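Local coordinates for protein putative NADPH:quinone oxidoreductase (Ralstonia eutropha, PDB 3IUP) that binds NADPH and probably catalyses NADPH-dependent reduction of quinones, as a putative oxidoreductase with an alcohol-dehydrogenase-type (GroES-like) domain, at residues A[260-263]-A[264-268]; A[327-330]-A[331-335]. All coordinates share one frame; numbering follows the deposited sequence.

Contact 1: A[260-263]-A[264-268]; sequences CMEA and ALNKS
The C-terminal turns of helix 253-266, the crossover helix between parallel strands 243-249 and 281-285 in the nucleotide-binding (Rossmann-type) sheet, bring E262 and N266 together one turn apart. Three i to i+4 backbone bonds define the helix here: A264 N to C260 O, L265 N to M261 O and N266 N to E262 O, each 2.9 Å. The N-H...O angle of the N266 bond, 145°, is the most bent of the three, and the next bond, K267 N to A263 O, is long at 3.4 Å and weak.

On the polar side, E262 sends CG anti to its backbone N (chi1 -179°), and the bend at chi2 brings the carboxylate round toward N266. Its plane stands 78° from the amide of N266, and the direct bond from N266 ND2 to E262 OE2 is weak at 3.4 Å. A water closes the gap, donating to OE2 and accepting from ND2. The carboxylate has firmer partners beyond this turn: S277 N bonds to OE2, and K281, on the following strand, forms a salt bridge with OE1. L265 packs beside this group at about a right angle, its CD1 3.9 Å from E262 OE1, while its CG lies 3.4 Å from M261 O.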
loop_
_atom_site.group_PDB
_atom_site.type_symbol
_atom_site.label_atom_id
_atom_site.label_comp_id
_atom_site.label_asym_id
_atom_site.label_seq_id
_atom_site.Cartn_x
_atom_site.Cartn_y
_atom_site.Cartn_z
ATOM N N CYS A 260 12.046 -0.733 9.733
ATOM C CA CYS A 260 13.268 -1.522 9.954
ATOM C C CYS A 260 13.906 -1.940 8.651
ATOM O O CYS A 260 15.127 -1.971 8.539
ATOM C CB CYS A 260 12.994 -2.738 10.829
ATOM S SG CYS A 260 12.522 -2.295 12.491
HETATM N N MSE A 261 13.088 -2.197 7.617
HETATM C CA MSE A 261 13.643 -2.544 6.310
HETATM C C MSE A 261 14.457 -1.341 5.769
HETATM O O MSE A 261 15.531 -1.503 5.184
HETATM C CB MSE A 261 12.533 -2.872 5.314
HETATM C CG MSE A 261 11.987 -4.207 5.437
HETATM SE SE MSE A 261 10.509 -4.484 4.180
HETATM C CE MSE A 261 10.255 -6.359 4.550
ATOM N N GLU A 262 13.931 -0.149 5.924
ATOM C CA GLU A 262 14.618 1.027 5.391
ATOM C C GLU A 262 15.906 1.246 6.224
ATOM O O GLU A 262 16.939 1.594 5.657
ATOM C CB GLU A 262 13.712 2.237 5.422
ATOM C CG GLU A 262 14.311 3.500 4.872
ATOM C CD GLU A 262 14.576 3.505 3.369
ATOM O OE1 GLU A 262 14.426 2.481 2.648
ATOM O OE2 GLU A 262 14.990 4.596 2.901
ATOM N N ALA A 263 15.836 1.021 7.545
ATOM C CA ALA A 263 17.044 1.140 8.403
ATOM C C ALA A 263 18.111 0.178 7.926
ATOM O O ALA A 263 19.299 0.539 7.858
ATOM C CB ALA A 263 16.723 0.885 9.886
ATOM N N ALA A 264 17.709 -1.059 7.622
ATOM C CA ALA A 264 18.629 -2.102 7.148
ATOM C C ALA A 264 19.217 -1.730 5.781
ATOM O O ALA A 264 20.421 -1.853 5.539
ATOM C CB ALA A 264 17.925 -3.468 7.074
ATOM N N LEU A 265 18.358 -1.254 4.876
ATOM C CA LEU A 265 18.816 -0.806 3.548
ATOM C C LEU A 265 19.802 0.356 3.644
ATOM O O LEU A 265 20.805 0.408 2.916
ATOM C CB LEU A 265 17.628 -0.401 2.647
ATOM C CG LEU A 265 16.863 -1.602 2.107
ATOM C CD1 LEU A 265 15.431 -1.153 1.639
ATOM C CD2 LEU A 265 17.590 -2.344 1.001
ATOM N N ASN A 266 19.557 1.272 4.547
ATOM C CA ASN A 266 20.372 2.474 4.587
ATOM C C ASN A 266 21.755 2.212 5.187
ATOM O O ASN A 266 22.631 3.061 5.096
ATOM C CB ASN A 266 19.648 3.581 5.321
ATOM C CG ASN A 266 18.529 4.164 4.492
ATOM O OD1 ASN A 266 18.550 4.087 3.252
ATOM N ND2 ASN A 266 17.541 4.728 5.156
ATOM N N LYS A 267 21.960 1.041 5.771
ATOM C CA LYS A 267 23.272 0.691 6.263
ATOM C C LYS A 267 24.221 0.564 5.088
ATOM O O LYS A 267 25.410 0.779 5.250
ATOM C CB LYS A 267 23.222 -0.561 7.152
ATOM C CG LYS A 267 22.388 -0.277 8.377
ATOM C CD LYS A 267 22.768 -1.018 9.633
ATOM C CE LYS A 267 21.784 -0.676 10.731
ATOM N NZ LYS A 267 22.254 -1.093 12.079
ATOM N N SER A 268 23.697 0.290 3.897
ATOM C CA SER A 268 24.519 0.211 2.683
ATOM C C SER A 268 24.423 1.452 1.790
ATOM O O SER A 268 24.994 1.457 0.691
ATOM C CB SER A 268 24.106 -1.009 1.874
ATOM O OG SER A 268 23.856 -2.092 2.730
HETATM O O HOH W 1 15.309 6.753 4.684
#

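Contact 2: A[327-330]-A[331-335]; sequences KQRV and VAELK
R329 and E333, one turn apart, form a salt bridge in which two nitrogens grip a single oxygen. R329 NE lies 3.1 Å from E333 OE1 and R329 NH2 3.2 Å from the same oxygen, a side-on grip. OE1 is only 1° out of the guanidinium plane, yet that plane and the carboxylate are turned 62° apart. The two bonds therefore differ at the acceptor: NH2 uses the syn lone pair of OE1, whereas NE approaches from above the carboxylate plane. An arginine chain extended from CG to NE, starting with CG anti to the backbone N (chi1 174°), carries the guanidinium outward from the helix, and the E333 chain, extended beyond CG, leans back to meet it. D195 forms a further salt bridge with R329 NH1, and T337 OG1 is hydrogen-bonded to E333 OE1, so both charged groups have second partners.

Among the backbone bonds, V331 N to K327 O and A332 N to Q328 O, both 3.0 Å, are regular. They belong to the last turn of helix 320-332, and E333 is the first residue to leave helical backbone angles. E333 N gives a weak bond to R329 O (3.1 Å) and a second to V330 O (3.2 Å), the latter meeting the oxygen from well above the carbonyl plane.

Apolar contact lies on another side of the turn. V330 CG1 approaches L334 CD1 at 4.3 Å. V330 also packs on P157 and L161 of helix 155-169, while L334 touches P142 and S153.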
loop_
_atom_site.group_PDB
_atom_site.type_symbol
_atom_site.label_atom_id
_atom_site.label_comp_id
_atom_site.label_asym_id
_atom_site.label_seq_id
_atom_site.Cartn_x
_atom_site.Cartn_y
_atom_site.Cartn_z
ATOM N N LYS A 327 0.423 -27.417 -6.101
ATOM C CA LYS A 327 -0.393 -28.490 -5.496
ATOM C C LYS A 327 0.328 -29.848 -5.456
ATOM O O LYS A 327 0.219 -30.590 -4.481
ATOM C CB LYS A 327 -1.730 -28.596 -6.192
ATOM C CG LYS A 327 -2.607 -27.469 -5.845
ATOM C CD LYS A 327 -3.990 -27.529 -6.421
ATOM C CE LYS A 327 -4.009 -27.402 -7.916
ATOM N NZ LYS A 327 -5.382 -26.990 -8.331
ATOM N N GLN A 328 1.070 -30.165 -6.505
ATOM C CA GLN A 328 1.860 -31.382 -6.527
ATOM C C GLN A 328 2.933 -31.418 -5.433
ATOM O O GLN A 328 3.155 -32.451 -4.811
ATOM C CB GLN A 328 2.501 -31.542 -7.895
ATOM C CG GLN A 328 1.482 -31.758 -9.014
ATOM C CD GLN A 328 2.160 -31.920 -10.377
ATOM O OE1 GLN A 328 2.685 -30.955 -10.952
ATOM N NE2 GLN A 328 2.144 -33.141 -10.900
ATOM N N ARG A 329 3.573 -30.278 -5.172
ATOM C CA ARG A 329 4.512 -30.221 -4.063
ATOM C C ARG A 329 3.819 -30.409 -2.706
ATOM O O ARG A 329 4.349 -31.068 -1.801
ATOM C CB ARG A 329 5.312 -28.920 -4.062
ATOM C CG ARG A 329 6.160 -28.853 -2.797
ATOM C CD ARG A 329 7.156 -27.789 -2.821
ATOM N NE ARG A 329 7.929 -27.844 -1.596
ATOM C CZ ARG A 329 8.808 -26.924 -1.262
ATOM N NH1 ARG A 329 8.975 -25.858 -2.046
ATOM N NH2 ARG A 329 9.490 -27.058 -0.132
ATOM N N VAL A 330 2.629 -29.832 -2.549
ATOM C CA VAL A 330 1.881 -30.015 -1.305
ATOM C C VAL A 330 1.617 -31.536 -1.080
ATOM O O VAL A 330 1.849 -32.061 0.009
ATOM C CB VAL A 330 0.558 -29.188 -1.273
ATOM C CG1 VAL A 330 -0.245 -29.530 -0.045
ATOM C CG2 VAL A 330 0.844 -27.651 -1.316
ATOM N N VAL A 331 1.165 -32.226 -2.114
ATOM C CA VAL A 331 0.900 -33.669 -2.004
ATOM C C VAL A 331 2.177 -34.426 -1.627
ATOM O O VAL A 331 2.159 -35.270 -0.733
ATOM C CB VAL A 331 0.219 -34.236 -3.271
ATOM C CG1 VAL A 331 0.309 -35.823 -3.306
ATOM C CG2 VAL A 331 -1.234 -33.713 -3.334
ATOM N N ALA A 332 3.297 -34.053 -2.249
ATOM C CA ALA A 332 4.565 -34.721 -2.033
ATOM C C ALA A 332 5.089 -34.553 -0.604
ATOM O O ALA A 332 5.806 -35.407 -0.124
ATOM C CB ALA A 332 5.609 -34.199 -3.048
ATOM N N GLU A 333 4.735 -33.459 0.066
ATOM C CA GLU A 333 5.297 -33.127 1.380
ATOM C C GLU A 333 4.169 -32.917 2.359
ATOM O O GLU A 333 4.281 -32.137 3.332
ATOM C CB GLU A 333 6.180 -31.886 1.262
ATOM C CG GLU A 333 7.414 -32.126 0.377
ATOM C CD GLU A 333 8.175 -30.868 0.010
ATOM O OE1 GLU A 333 8.134 -29.848 0.750
ATOM O OE2 GLU A 333 8.850 -30.900 -1.047
ATOM N N LEU A 334 3.090 -33.660 2.130
ATOM C CA LEU A 334 1.850 -33.444 2.849
ATOM C C LEU A 334 2.018 -33.630 4.335
ATOM O O LEU A 334 1.466 -32.867 5.114
ATOM C CB LEU A 334 0.736 -34.354 2.321
ATOM C CG LEU A 334 -0.650 -34.108 2.917
ATOM C CD1 LEU A 334 -1.144 -32.717 2.623
ATOM C CD2 LEU A 334 -1.644 -35.149 2.355
ATOM N N LYS A 335 2.788 -34.642 4.730
ATOM C CA LYS A 335 2.935 -34.973 6.146
ATOM C C LYS A 335 4.233 -34.433 6.750
ATOM O O LYS A 335 4.492 -34.609 7.950
ATOM C CB LYS A 335 2.841 -36.495 6.334
ATOM C CG LYS A 335 1.448 -37.098 6.181
ATOM C CD LYS A 335 1.506 -38.571 6.467
ATOM C CE LYS A 335 0.165 -39.215 6.398
ATOM N NZ LYS A 335 0.241 -40.699 6.427
#

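Both contacts are C-terminal helix turns, but of different helices: contact 1 on helix 253-266 and contact 2 on helix 320-332, with centres 36 Å apart and no touch between them. Each is partly buried, yet contact 1 lies farther out, its centre about 31 Å from the chain centre against about 17 Å for contact 2. The acidic groups are used differently. In 260-268 the glutamate belongs to the first segment and turns chiefly to partners beyond the turn, keeping a weak, water-assisted link within it. In 327-335 it follows the helix end and takes a direct arginine bridge, with D195 of helix 183-195 engaging the same arginine.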